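Local coordinates for protein dihydrofolate reductase, putative (Aspergillus flavus, PDB 6DRS) that probably reduces dihydrofolate to tetrahydrofolate with NADPH, as dihydrofolate reductases do, and here holds NADP together with an antifolate inhibitor, at residues 12-17 and 193-198; 19-24 and 201-206; 65-70 and 94-99. One frame throughout, in Å; residues are numbered along the deposited sequence.

Contact 1 (12-17 and 193-198); sequences ATTPIP and FECDTF. With NAP (NADP nicotinamide-adenine-dinucleotide phosphate), chain H.
Thr14 meets the ring of Phe193 at its edge. The two side chains cross at about a right angle, and Thr14 OG1 lies in the ring plane, 3.6 Å from Phe193 CD2. The polar partners of this hydroxyl are the carbonyl of Val181 and a water. That water donates to Thr14 OG1 and to Pro15 O, and it accepts from Phe193 N at 2.9 Å, so it ties the backbones of the two segments. The first torsion of Thr14 (chi1 -168°) sets OG1 opposite the backbone N and sends the methyl CG2 between N and the carbonyl carbon. From there CG2 packs on Cys195 SG at 3.8 Å and on Phe193 CB.

Ile16 reaches across with the end of its longer branch. CD1 touches Cys195 SG at 3.7 Å and sits close to the backbone oxygen of Phe193. The same methyl comes to the edge of the Phe198 ring, near its plane, 3.7 Å from CE2. These two side chains also cross roughly at right angles.

No direct hydrogen bond joins the segments. Strand 7-17 belongs to the central mixed sheet of the dihydrofolate reductase fold. Strand 197-198 joins that sheet through strand 22-27, where Asp196 and Thr197 form a classic beta bulge facing Gly27.

Lys183 makes a cation-pi contact with the Phe193 ring, and Trp34 also packs against this residue. At the other end of the contact lies the nicotinamide of NADP. Ala12 N donates to the carboxamide oxygen O7N over 2.8 Å, almost straight at 172°. The amide nitrogen N7N returns a weak bond to Ala12 O. Thr197 CG2 packs against the nicotinamide-side ribose, 3.8 Å from its ring oxygen O4D.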
loop_
_atom_site.group_PDB
_atom_site.type_symbol
_atom_site.label_atom_id
_atom_site.label_comp_id
_atom_site.label_asym_id
_atom_site.label_seq_id
_atom_site.Cartn_x
_atom_site.Cartn_y
_atom_site.Cartn_z
ATOM N N ALA A 12 4.432 3.390 4.480
ATOM C CA ALA A 12 5.386 3.411 5.600
ATOM C C ALA A 12 6.272 4.664 5.458
ATOM O O ALA A 12 6.742 4.967 4.355
ATOM C CB ALA A 12 6.179 2.127 5.667
ATOM N N THR A 13 6.404 5.462 6.523
ATOM C CA THR A 13 7.280 6.642 6.473
ATOM C C THR A 13 8.349 6.576 7.572
ATOM O O THR A 13 8.193 5.846 8.577
ATOM C CB THR A 13 6.529 7.976 6.514
ATOM O OG1 THR A 13 6.027 8.149 7.838
ATOM C CG2 THR A 13 5.428 8.061 5.493
ATOM N N THR A 14 9.445 7.305 7.314
ATOM C CA THR A 14 10.524 7.517 8.279
ATOM C C THR A 14 10.754 9.034 8.445
ATOM O O THR A 14 10.817 9.776 7.429
ATOM C CB THR A 14 11.771 6.702 7.918
ATOM O OG1 THR A 14 12.611 6.777 9.067
ATOM C CG2 THR A 14 12.504 7.184 6.682
ATOM N N PRO A 15 10.811 9.526 9.709
ATOM C CA PRO A 15 10.965 10.982 9.888
ATOM C C PRO A 15 12.404 11.466 9.637
ATOM O O PRO A 15 13.380 10.849 10.125
ATOM C CB PRO A 15 10.529 11.256 11.327
ATOM C CG PRO A 15 10.842 9.977 12.032
ATOM C CD PRO A 15 10.525 8.904 11.007
ATOM N N ILE A 16 12.502 12.537 8.863
ATOM C CA ILE A 16 13.767 13.225 8.580
ATOM C C ILE A 16 13.650 14.690 9.013
ATOM O O ILE A 16 13.095 15.538 8.295
ATOM C CB ILE A 16 14.158 13.090 7.101
ATOM C CG1 ILE A 16 14.146 11.622 6.665
ATOM C CG2 ILE A 16 15.514 13.740 6.851
ATOM C CD1 ILE A 16 13.989 11.445 5.178
ATOM N N PRO A 17 14.173 15.002 10.203
ATOM C CA PRO A 17 14.065 16.408 10.666
ATOM C C PRO A 17 14.956 17.270 9.764
ATOM O O PRO A 17 16.105 16.925 9.550
ATOM C CB PRO A 17 14.628 16.376 12.092
ATOM C CG PRO A 17 14.449 14.930 12.513
ATOM C CD PRO A 17 14.764 14.150 11.248
ATOM N N PHE A 193 17.322 7.856 8.105
ATOM C CA PHE A 193 17.489 7.149 6.813
ATOM C C PHE A 193 17.598 8.168 5.675
ATOM O O PHE A 193 16.872 9.157 5.633
ATOM C CB PHE A 193 16.316 6.206 6.503
ATOM C CG PHE A 193 16.330 4.898 7.253
ATOM C CD1 PHE A 193 17.248 3.909 6.942
ATOM C CD2 PHE A 193 15.415 4.652 8.276
ATOM C CE1 PHE A 193 17.252 2.702 7.631
ATOM C CE2 PHE A 193 15.434 3.454 8.974
ATOM C CZ PHE A 193 16.354 2.479 8.657
ATOM N N GLU A 194 18.492 7.885 4.741
ATOM C CA GLU A 194 18.591 8.664 3.510
ATOM C C GLU A 194 17.421 8.299 2.582
ATOM O O GLU A 194 17.206 7.128 2.318
ATOM C CB GLU A 194 19.930 8.340 2.849
ATOM C CG GLU A 194 20.089 8.992 1.492
ATOM C CD GLU A 194 21.399 8.714 0.766
ATOM O OE1 GLU A 194 22.270 7.984 1.294
ATOM O OE2 GLU A 194 21.523 9.216 -0.348
ATOM N N CYS A 195 16.731 9.305 2.034
ATOM C CA CYS A 195 15.566 9.095 1.168
ATOM C C CYS A 195 15.614 10.079 -0.011
ATOM O O CYS A 195 16.026 11.222 0.183
ATOM C CB CYS A 195 14.285 9.347 1.953
ATOM S SG CYS A 195 14.061 8.202 3.343
ATOM N N ASP A 196 15.218 9.671 -1.216
ATOM C CA ASP A 196 15.110 10.641 -2.333
ATOM C C ASP A 196 13.633 10.870 -2.654
ATOM O O ASP A 196 13.295 11.717 -3.496
ATOM C CB ASP A 196 15.879 10.210 -3.588
ATOM C CG ASP A 196 15.589 8.782 -4.033
ATOM O OD1 ASP A 196 14.473 8.318 -3.800
ATOM O OD2 ASP A 196 16.493 8.132 -4.585
ATOM N N THR A 197 12.758 10.112 -1.981
ATOM C CA THR A 197 11.297 10.217 -2.213
ATOM C C THR A 197 10.607 10.382 -0.859
ATOM O O THR A 197 10.967 9.688 0.079
ATOM C CB THR A 197 10.781 8.988 -2.977
ATOM O OG1 THR A 197 11.723 8.695 -4.012
ATOM C CG2 THR A 197 9.391 9.189 -3.545
ATOM N N PHE A 198 9.646 11.311 -0.790
ATOM C CA PHE A 198 8.979 11.722 0.445
ATOM C C PHE A 198 7.463 11.698 0.227
ATOM O O PHE A 198 6.971 11.930 -0.890
ATOM C CB PHE A 198 9.464 13.115 0.879
ATOM C CG PHE A 198 10.968 13.234 0.875
ATOM C CD1 PHE A 198 11.652 13.572 -0.289
ATOM C CD2 PHE A 198 11.711 12.959 2.014
ATOM C CE1 PHE A 198 13.045 13.620 -0.310
ATOM C CE2 PHE A 198 13.099 13.018 1.992
ATOM C CZ PHE A 198 13.768 13.346 0.832
HETATM P PA NAP H . 5.347 6.461 -8.334
HETATM O O1A NAP H . 5.303 5.074 -7.756
HETATM O O2A NAP H . 4.472 7.616 -8.007
HETATM O O5B NAP H . 5.357 6.306 -9.951
HETATM C C5B NAP H . 5.669 7.379 -10.862
HETATM C C4B NAP H . 5.202 6.893 -12.218
HETATM O O4B NAP H . 3.781 6.742 -12.196
HETATM C C3B NAP H . 5.461 7.870 -13.356
HETATM O O3B NAP H . 6.785 7.695 -13.882
HETATM C C2B NAP H . 4.386 7.473 -14.352
HETATM O O2B NAP H . 4.717 6.220 -14.947
HETATM C C1B NAP H . 3.211 7.118 -13.460
HETATM N N9A NAP H . 2.365 8.276 -13.230
HETATM C C8A NAP H . 2.563 9.084 -12.177
HETATM N N7A NAP H . 1.649 10.077 -12.187
HETATM C C5A NAP H . 0.844 9.900 -13.257
HETATM C C6A NAP H . -0.321 10.613 -13.830
HETATM N N6A NAP H . -0.766 11.700 -13.184
HETATM N N1A NAP H . -0.913 10.159 -14.956
HETATM C C2A NAP H . -0.426 9.051 -15.545
HETATM N N3A NAP H . 0.640 8.351 -15.072
HETATM C C4A NAP H . 1.323 8.711 -13.954
HETATM O O3 NAP H . 6.930 6.885 -8.229
HETATM P PN NAP H . 7.692 7.753 -7.078
HETATM O O1N NAP H . 6.870 8.874 -6.597
HETATM O O2N NAP H . 9.041 7.989 -7.722
HETATM O O5D NAP H . 7.874 6.673 -5.914
HETATM C C5D NAP H . 8.580 5.478 -6.138
HETATM C C4D NAP H . 9.432 5.362 -4.893
HETATM O O4D NAP H . 8.569 5.438 -3.758
HETATM C C3D NAP H . 10.228 4.085 -4.766
HETATM O O3D NAP H . 11.475 4.432 -4.107
HETATM C C2D NAP H . 9.359 3.251 -3.863
HETATM O O2D NAP H . 10.135 2.306 -3.169
HETATM C C1D NAP H . 8.760 4.284 -2.934
HETATM N N1N NAP H . 7.492 3.832 -2.325
HETATM C C2N NAP H . 7.441 3.727 -0.976
HETATM C C3N NAP H . 6.279 3.281 -0.313
HETATM C C7N NAP H . 6.254 3.190 1.211
HETATM O O7N NAP H . 5.212 2.908 1.812
HETATM N N7N NAP H . 7.400 3.426 1.876
HETATM C C4N NAP H . 5.171 2.902 -1.096
HETATM C C5N NAP H . 5.265 3.016 -2.485
HETATM C C6N NAP H . 6.439 3.469 -3.089
HETATM P P2B NAP H . 5.439 6.143 -16.383
HETATM O O1X NAP H . 6.838 6.709 -16.179
HETATM O O2X NAP H . 5.566 4.649 -16.601
HETATM O O3X NAP H . 4.501 7.012 -17.163
HETATM O O HOH W 1 14.882 8.436 9.604
#

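Contact 2 (19-24 and 201-206); sequences REKTLL and IDEELL
Glu203 folds back on itself at its second torsion (chi2 -63°), and this brings its carboxylate to the chain at Lys21 and Thr22. OE1 accepts from Thr22 N at 2.9 Å. That nitrogen lies nearly on the extension of the C-O bond, and the N-H...O angle is 148°. The same oxygen lies 3.3 Å from Lys21 CB. Lys21 starts with CG tucked between N and the carbonyl carbon (chi1 54°) and then runs extended across the Asp202 side chain. Its NZ stays 4.2 Å from Asp202 OD2, too far for a salt bridge, and a water joins the two.

A second water donates to Asp202 OD2 and accepts from Leu24 N, 2.7 Å from that nitrogen. Asp202 OD1 accepts from Glu203 N on its anti lone pair. Asp202 CB presses on Thr22 O, a buried carbonyl with no hydrogen-bond partner in the model.

Beside these polar groups Leu24 inserts its branched end. CG rests 3.9 Å from Asp202 CB, while CD1 and CD2 loosely approach Leu205 and Leu206. Leu205 packs further on Ile176, Met178 and Trp211. The arrangement is a short helix, with Asp202 at its N-cap position but without a side-chain capping bond, laid against strand 22-27 of the reductase sheet and the turn leading into it.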
loop_
_atom_site.group_PDB
_atom_site.type_symbol
_atom_site.label_atom_id
_atom_site.label_comp_id
_atom_site.label_asym_id
_atom_site.label_seq_id
_atom_site.Cartn_x
_atom_site.Cartn_y
_atom_site.Cartn_z
ATOM N N ARG A 19 15.810 21.671 8.949
ATOM C CA ARG A 19 15.683 22.973 9.619
ATOM C C ARG A 19 14.228 23.467 9.544
ATOM O O ARG A 19 13.678 23.898 10.547
ATOM C CB ARG A 19 16.685 23.993 9.060
ATOM C CG ARG A 19 17.330 24.876 10.124
ATOM C CD ARG A 19 17.975 26.159 9.618
ATOM N NE ARG A 19 17.050 26.988 8.845
ATOM C CZ ARG A 19 16.275 27.963 9.327
ATOM N NH1 ARG A 19 16.401 28.380 10.577
ATOM N NH2 ARG A 19 15.363 28.518 8.550
ATOM N N GLU A 20 13.593 23.357 8.381
ATOM C CA GLU A 20 12.270 23.959 8.135
ATOM C C GLU A 20 11.132 23.032 8.600
ATOM O O GLU A 20 10.122 23.518 9.077
ATOM C CB GLU A 20 12.126 24.359 6.664
ATOM C CG GLU A 20 13.442 24.767 6.018
ATOM C CD GLU A 20 14.323 23.621 5.522
ATOM O OE1 GLU A 20 14.540 23.533 4.296
ATOM O OE2 GLU A 20 14.807 22.818 6.359
ATOM N N LYS A 21 11.266 21.710 8.472
ATOM C CA LYS A 21 10.169 20.799 8.863
ATOM C C LYS A 21 10.692 19.366 8.940
ATOM O O LYS A 21 11.755 19.067 8.408
ATOM C CB LYS A 21 9.021 20.881 7.857
ATOM C CG LYS A 21 9.409 20.656 6.405
ATOM C CD LYS A 21 8.263 20.877 5.460
ATOM C CE LYS A 21 8.697 20.793 4.014
ATOM N NZ LYS A 21 7.570 21.092 3.097
ATOM N N THR A 22 9.964 18.494 9.623
ATOM C CA THR A 22 10.237 17.080 9.520
ATOM C C THR A 22 9.636 16.553 8.214
ATOM O O THR A 22 8.422 16.662 7.986
ATOM C CB THR A 22 9.654 16.313 10.705
ATOM O OG1 THR A 22 10.255 16.883 11.868
ATOM C CG2 THR A 22 9.936 14.828 10.640
ATOM N N LEU A 23 10.489 16.002 7.357
ATOM C CA LEU A 23 10.043 15.305 6.141
ATOM C C LEU A 23 9.712 13.849 6.512
ATOM O O LEU A 23 10.168 13.333 7.569
ATOM C CB LEU A 23 11.162 15.347 5.094
ATOM C CG LEU A 23 11.493 16.722 4.517
ATOM C CD1 LEU A 23 12.749 16.664 3.660
ATOM C CD2 LEU A 23 10.318 17.299 3.729
ATOM N N LEU A 24 8.913 13.205 5.650
ATOM C CA LEU A 24 8.531 11.789 5.828
ATOM C C LEU A 24 9.087 10.988 4.638
ATOM O O LEU A 24 8.527 11.019 3.540
ATOM C CB LEU A 24 7.003 11.696 5.921
ATOM C CG LEU A 24 6.355 12.385 7.130
ATOM C CD1 LEU A 24 4.846 12.220 7.069
ATOM C CD2 LEU A 24 6.904 11.843 8.451
ATOM N N ILE A 201 2.838 15.321 1.924
ATOM C CA ILE A 201 2.425 16.183 3.036
ATOM C C ILE A 201 3.138 15.602 4.251
ATOM O O ILE A 201 3.474 14.406 4.235
ATOM C CB ILE A 201 0.885 16.197 3.207
ATOM C CG1 ILE A 201 0.313 14.788 3.403
ATOM C CG2 ILE A 201 0.218 16.916 2.034
ATOM C CD1 ILE A 201 -1.145 14.748 3.828
ATOM N N ASP A 202 3.401 16.423 5.264
ATOM C CA ASP A 202 4.188 15.962 6.411
ATOM C C ASP A 202 3.717 16.692 7.669
ATOM O O ASP A 202 3.293 16.071 8.640
ATOM C CB ASP A 202 5.694 16.168 6.207
ATOM C CG ASP A 202 6.028 17.370 5.331
ATOM O OD1 ASP A 202 5.512 18.483 5.621
ATOM O OD2 ASP A 202 6.781 17.187 4.339
ATOM N N GLU A 203 3.814 18.008 7.634
ATOM C CA GLU A 203 3.572 18.820 8.802
ATOM C C GLU A 203 2.065 18.859 9.078
ATOM O O GLU A 203 1.638 18.828 10.240
ATOM C CB GLU A 203 4.186 20.211 8.610
ATOM C CG GLU A 203 5.699 20.237 8.825
ATOM C CD GLU A 203 6.196 19.882 10.227
ATOM O OE1 GLU A 203 7.356 19.410 10.360
ATOM O OE2 GLU A 203 5.426 20.072 11.192
ATOM N N GLU A 204 1.276 18.837 8.012
ATOM C CA GLU A 204 -0.140 18.942 8.184
ATOM C C GLU A 204 -0.706 17.697 8.890
ATOM O O GLU A 204 -1.735 17.815 9.547
ATOM C CB GLU A 204 -0.811 19.423 6.900
ATOM C CG GLU A 204 -1.023 18.351 5.860
ATOM C CD GLU A 204 -1.248 18.939 4.473
ATOM O OE1 GLU A 204 -0.374 19.737 4.013
ATOM O OE2 GLU A 204 -2.303 18.610 3.849
ATOM N N LEU A 205 -0.033 16.536 8.807
ATOM C CA LEU A 205 -0.411 15.350 9.586
ATOM C C LEU A 205 0.146 15.451 11.009
ATOM O O LEU A 205 -0.555 15.175 11.969
ATOM C CB LEU A 205 0.152 14.089 8.926
ATOM C CG LEU A 205 -0.257 13.854 7.476
ATOM C CD1 LEU A 205 0.466 12.637 6.921
ATOM C CD2 LEU A 205 -1.771 13.710 7.353
ATOM N N LEU A 206 1.415 15.805 11.143
ATOM C CA LEU A 206 2.029 15.790 12.470
ATOM C C LEU A 206 1.424 16.913 13.337
ATOM O O LEU A 206 1.375 16.771 14.557
ATOM C CB LEU A 206 3.563 15.859 12.360
ATOM C CG LEU A 206 4.237 14.827 11.447
ATOM C CD1 LEU A 206 5.629 15.280 11.010
ATOM C CD2 LEU A 206 4.294 13.431 12.074
HETATM O O HOH W 2 7.269 18.259 1.720
HETATM O O HOH W 3 7.553 14.591 3.787
#

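Contact 3 (65-70 and 94-99); sequences KTYDSV and KRVAEE. With NAP (NADP nicotinamide-adenine-dinucleotide phosphate), chain H.
Tyr67 reaches from helix 64-69 to Glu99 on helix 89-116, and its hydroxyl donates to Glu99 OE1 over a very short 2.5 Å. Glu99 OE1 lies at the ring edge, and ring and carboxylate are nearly coplanar, 17° apart. This joins two helices of the dihydrofolate reductase fold. The axes of their segments 65-69 and 94-99 approach to 13.1 Å and run at 31° to each other. Long side chains must span that gap. Tyr67 does so with CG anti to its N (chi1 -179°), which points the ring at the other helix.

Beside it, Asp68 OD1 takes both terminal nitrogens of Arg95 in a salt bridge. Asp68 OD1 receives Arg95 NH2 on its syn lone pair at 2.8 Å, with the oxygen tilted slightly from the guanidinium plane; the bond from NH1 is weak. The two flat groups are turned well out of a common plane. Val96 CG2 adds an apolar contact to Tyr67 CE2 at 4.0 Å.

Further out, Arg95 NH1 also reaches Glu99 OE2, which extends the salt bridge into a network, with Arg95 between Asp68 and Glu99. Arg75 binds Glu99 OE2 as well, and Arg64 binds Asp68 OD2. Shared cationic partners would be expected to keep both acids ionised. Ile84 packs on both Tyr67 and Val96.

On helix 64-69 the neighbouring residue Thr66 grips the NADP diphosphate: its OG1 donates to the phosphate oxygen O1A at 2.5 Å.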
loop_
_atom_site.group_PDB
_atom_site.type_symbol
_atom_site.label_atom_id
_atom_site.label_comp_id
_atom_site.label_asym_id
_atom_site.label_seq_id
_atom_site.Cartn_x
_atom_site.Cartn_y
_atom_site.Cartn_z
ATOM N N LYS A 65 6.373 3.184 -11.140
ATOM C CA LYS A 65 7.676 2.973 -10.503
ATOM C C LYS A 65 7.521 2.073 -9.271
ATOM O O LYS A 65 8.380 1.208 -9.003
ATOM C CB LYS A 65 8.342 4.310 -10.164
ATOM C CG LYS A 65 9.076 4.953 -11.332
ATOM C CD LYS A 65 9.319 6.427 -11.107
ATOM C CE LYS A 65 10.320 7.051 -12.051
ATOM N NZ LYS A 65 10.005 8.490 -12.230
ATOM N N THR A 66 6.420 2.241 -8.546
ATOM C CA THR A 66 6.144 1.378 -7.398
ATOM C C THR A 66 5.875 -0.044 -7.889
ATOM O O THR A 66 6.390 -1.011 -7.320
ATOM C CB THR A 66 4.985 1.918 -6.551
ATOM O OG1 THR A 66 5.372 3.195 -6.039
ATOM C CG2 THR A 66 4.643 0.992 -5.405
ATOM N N TYR A 67 5.112 -0.175 -8.976
ATOM C CA TYR A 67 4.999 -1.520 -9.574
ATOM C C TYR A 67 6.393 -2.118 -9.798
ATOM O O TYR A 67 6.661 -3.241 -9.393
ATOM C CB TYR A 67 4.168 -1.513 -10.855
ATOM C CG TYR A 67 4.020 -2.886 -11.460
ATOM C CD1 TYR A 67 3.096 -3.800 -10.960
ATOM C CD2 TYR A 67 4.794 -3.280 -12.546
ATOM C CE1 TYR A 67 2.942 -5.059 -11.525
ATOM C CE2 TYR A 67 4.672 -4.547 -13.103
ATOM C CZ TYR A 67 3.727 -5.432 -12.605
ATOM O OH TYR A 67 3.578 -6.668 -13.169
ATOM N N ASP A 68 7.284 -1.342 -10.420
ATOM C CA ASP A 68 8.635 -1.830 -10.782
ATOM C C ASP A 68 9.455 -2.135 -9.525
ATOM O O ASP A 68 10.292 -3.022 -9.553
ATOM C CB ASP A 68 9.345 -0.855 -11.720
ATOM C CG ASP A 68 8.809 -0.896 -13.138
ATOM O OD1 ASP A 68 8.065 -1.846 -13.447
ATOM O OD2 ASP A 68 9.135 0.028 -13.927
ATOM N N SER A 69 9.189 -1.431 -8.429
ATOM C CA SER A 69 9.929 -1.608 -7.180
ATOM C C SER A 69 9.713 -2.995 -6.579
ATOM O O SER A 69 10.572 -3.450 -5.812
ATOM C CB SER A 69 9.596 -0.555 -6.172
ATOM O OG SER A 69 8.321 -0.773 -5.601
ATOM N N VAL A 70 8.588 -3.647 -6.895
ATOM C CA VAL A 70 8.377 -5.022 -6.427
ATOM C C VAL A 70 9.215 -5.950 -7.305
ATOM O O VAL A 70 9.166 -5.822 -8.516
ATOM C CB VAL A 70 6.896 -5.437 -6.524
ATOM C CG1 VAL A 70 6.639 -6.710 -5.738
ATOM C CG2 VAL A 70 5.959 -4.330 -6.075
ATOM N N LYS A 94 1.557 -4.398 -22.297
ATOM C CA LYS A 94 2.140 -5.641 -22.834
ATOM C C LYS A 94 3.009 -6.318 -21.777
ATOM O O LYS A 94 2.973 -7.556 -21.616
ATOM C CB LYS A 94 3.013 -5.402 -24.068
ATOM C CG LYS A 94 2.324 -4.809 -25.291
ATOM C CD LYS A 94 2.736 -5.528 -26.592
ATOM C CE LYS A 94 3.101 -4.622 -27.755
ATOM N NZ LYS A 94 2.294 -3.376 -27.773
ATOM N N ARG A 95 3.799 -5.522 -21.060
ATOM C CA ARG A 95 4.744 -6.112 -20.104
ATOM C C ARG A 95 3.976 -6.649 -18.879
ATOM O O ARG A 95 4.332 -7.694 -18.328
ATOM C CB ARG A 95 5.832 -5.090 -19.741
ATOM C CG ARG A 95 6.811 -5.553 -18.668
ATOM C CD ARG A 95 7.898 -4.525 -18.393
ATOM N NE ARG A 95 7.422 -3.284 -17.800
ATOM C CZ ARG A 95 7.389 -3.054 -16.496
ATOM N NH1 ARG A 95 7.739 -4.010 -15.650
ATOM N NH2 ARG A 95 7.048 -1.856 -16.050
ATOM N N VAL A 96 2.953 -5.920 -18.430
ATOM C CA VAL A 96 2.167 -6.352 -17.241
ATOM C C VAL A 96 1.430 -7.660 -17.599
ATOM O O VAL A 96 1.519 -8.658 -16.848
ATOM C CB VAL A 96 1.225 -5.232 -16.754
ATOM C CG1 VAL A 96 0.116 -5.756 -15.849
ATOM C CG2 VAL A 96 1.994 -4.096 -16.074
ATOM N N ALA A 97 0.813 -7.680 -18.798
ATOM C CA ALA A 97 0.104 -8.873 -19.307
ATOM C C ALA A 97 1.047 -10.068 -19.253
ATOM O O ALA A 97 0.666 -11.159 -18.843
ATOM C CB ALA A 97 -0.415 -8.637 -20.699
ATOM N N GLU A 98 2.303 -9.824 -19.589
ATOM C CA GLU A 98 3.267 -10.900 -19.623
ATOM C C GLU A 98 3.558 -11.378 -18.200
ATOM O O GLU A 98 3.621 -12.587 -17.948
ATOM C CB GLU A 98 4.534 -10.406 -20.312
ATOM C CG GLU A 98 5.364 -11.500 -20.952
ATOM C CD GLU A 98 6.653 -10.944 -21.547
ATOM O OE1 GLU A 98 6.565 -10.018 -22.403
ATOM O OE2 GLU A 98 7.739 -11.410 -21.135
ATOM N N GLU A 99 3.763 -10.427 -17.288
ATOM C CA GLU A 99 4.132 -10.741 -15.899
ATOM C C GLU A 99 2.952 -11.430 -15.190
ATOM O O GLU A 99 3.131 -12.417 -14.467
ATOM C CB GLU A 99 4.637 -9.478 -15.186
ATOM C CG GLU A 99 6.042 -9.054 -15.615
ATOM C CD GLU A 99 6.482 -7.674 -15.135
ATOM O OE1 GLU A 99 5.729 -7.028 -14.386
ATOM O OE2 GLU A 99 7.573 -7.229 -15.523
HETATM P PA NAP H . 5.347 6.461 -8.334
HETATM O O1A NAP H . 5.303 5.074 -7.756
HETATM O O2A NAP H . 4.472 7.616 -8.007
HETATM O O5B NAP H . 5.357 6.306 -9.951
HETATM C C5B NAP H . 5.669 7.379 -10.862
HETATM C C4B NAP H . 5.202 6.893 -12.218
HETATM O O4B NAP H . 3.781 6.742 -12.196
HETATM C C3B NAP H . 5.461 7.870 -13.356
HETATM O O3B NAP H . 6.785 7.695 -13.882
HETATM C C2B NAP H . 4.386 7.473 -14.352
HETATM O O2B NAP H . 4.717 6.220 -14.947
HETATM C C1B NAP H . 3.211 7.118 -13.460
HETATM N N9A NAP H . 2.365 8.276 -13.230
HETATM C C8A NAP H . 2.563 9.084 -12.177
HETATM N N7A NAP H . 1.649 10.077 -12.187
HETATM C C5A NAP H . 0.844 9.900 -13.257
HETATM C C6A NAP H . -0.321 10.613 -13.830
HETATM N N6A NAP H . -0.766 11.700 -13.184
HETATM N N1A NAP H . -0.913 10.159 -14.956
HETATM C C2A NAP H . -0.426 9.051 -15.545
HETATM N N3A NAP H . 0.640 8.351 -15.072
HETATM C C4A NAP H . 1.323 8.711 -13.954
HETATM O O3 NAP H . 6.930 6.885 -8.229
HETATM P PN NAP H . 7.692 7.753 -7.078
HETATM O O1N NAP H . 6.870 8.874 -6.597
HETATM O O2N NAP H . 9.041 7.989 -7.722
HETATM O O5D NAP H . 7.874 6.673 -5.914
HETATM C C5D NAP H . 8.580 5.478 -6.138
HETATM C C4D NAP H . 9.432 5.362 -4.893
HETATM O O4D NAP H . 8.569 5.438 -3.758
HETATM C C3D NAP H . 10.228 4.085 -4.766
HETATM O O3D NAP H . 11.475 4.432 -4.107
HETATM C C2D NAP H . 9.359 3.251 -3.863
HETATM O O2D NAP H . 10.135 2.306 -3.169
HETATM C C1D NAP H . 8.760 4.284 -2.934
HETATM N N1N NAP H . 7.492 3.832 -2.325
HETATM C C2N NAP H . 7.441 3.727 -0.976
HETATM C C3N NAP H . 6.279 3.281 -0.313
HETATM C C7N NAP H . 6.254 3.190 1.211
HETATM O O7N NAP H . 5.212 2.908 1.812
HETATM N N7N NAP H . 7.400 3.426 1.876
HETATM C C4N NAP H . 5.171 2.902 -1.096
HETATM C C5N NAP H . 5.265 3.016 -2.485
HETATM C C6N NAP H . 6.439 3.469 -3.089
HETATM P P2B NAP H . 5.439 6.143 -16.383
HETATM O O1X NAP H . 6.838 6.709 -16.179
HETATM O O2X NAP H . 5.566 4.649 -16.601
HETATM O O3X NAP H . 4.501 7.012 -17.163
#

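Overall arrangement
Contacts 1 and 2 adjoin on the same sheet, with centres 11 Å apart. Strands 7-17 and 22-27 pair antiparallel, and Ile16 N and Leu23 O probably form one of the hydrogen bonds between them. Strand 197-198 is followed by helix 203-206, so the second segments are also close in sequence. Both contacts are partly buried: contact 1 is mostly apolar with one bridging water, contact 2 mixes carboxylates, waters and leucines. Contact 3 is buried, yet it is the one of the three with a direct salt bridge across its segments, built from helices. It is 25 Å from contact 1 between centres and does not touch it. The two share NADP, contact 1 at the nicotinamide, contact 3 at the diphosphate.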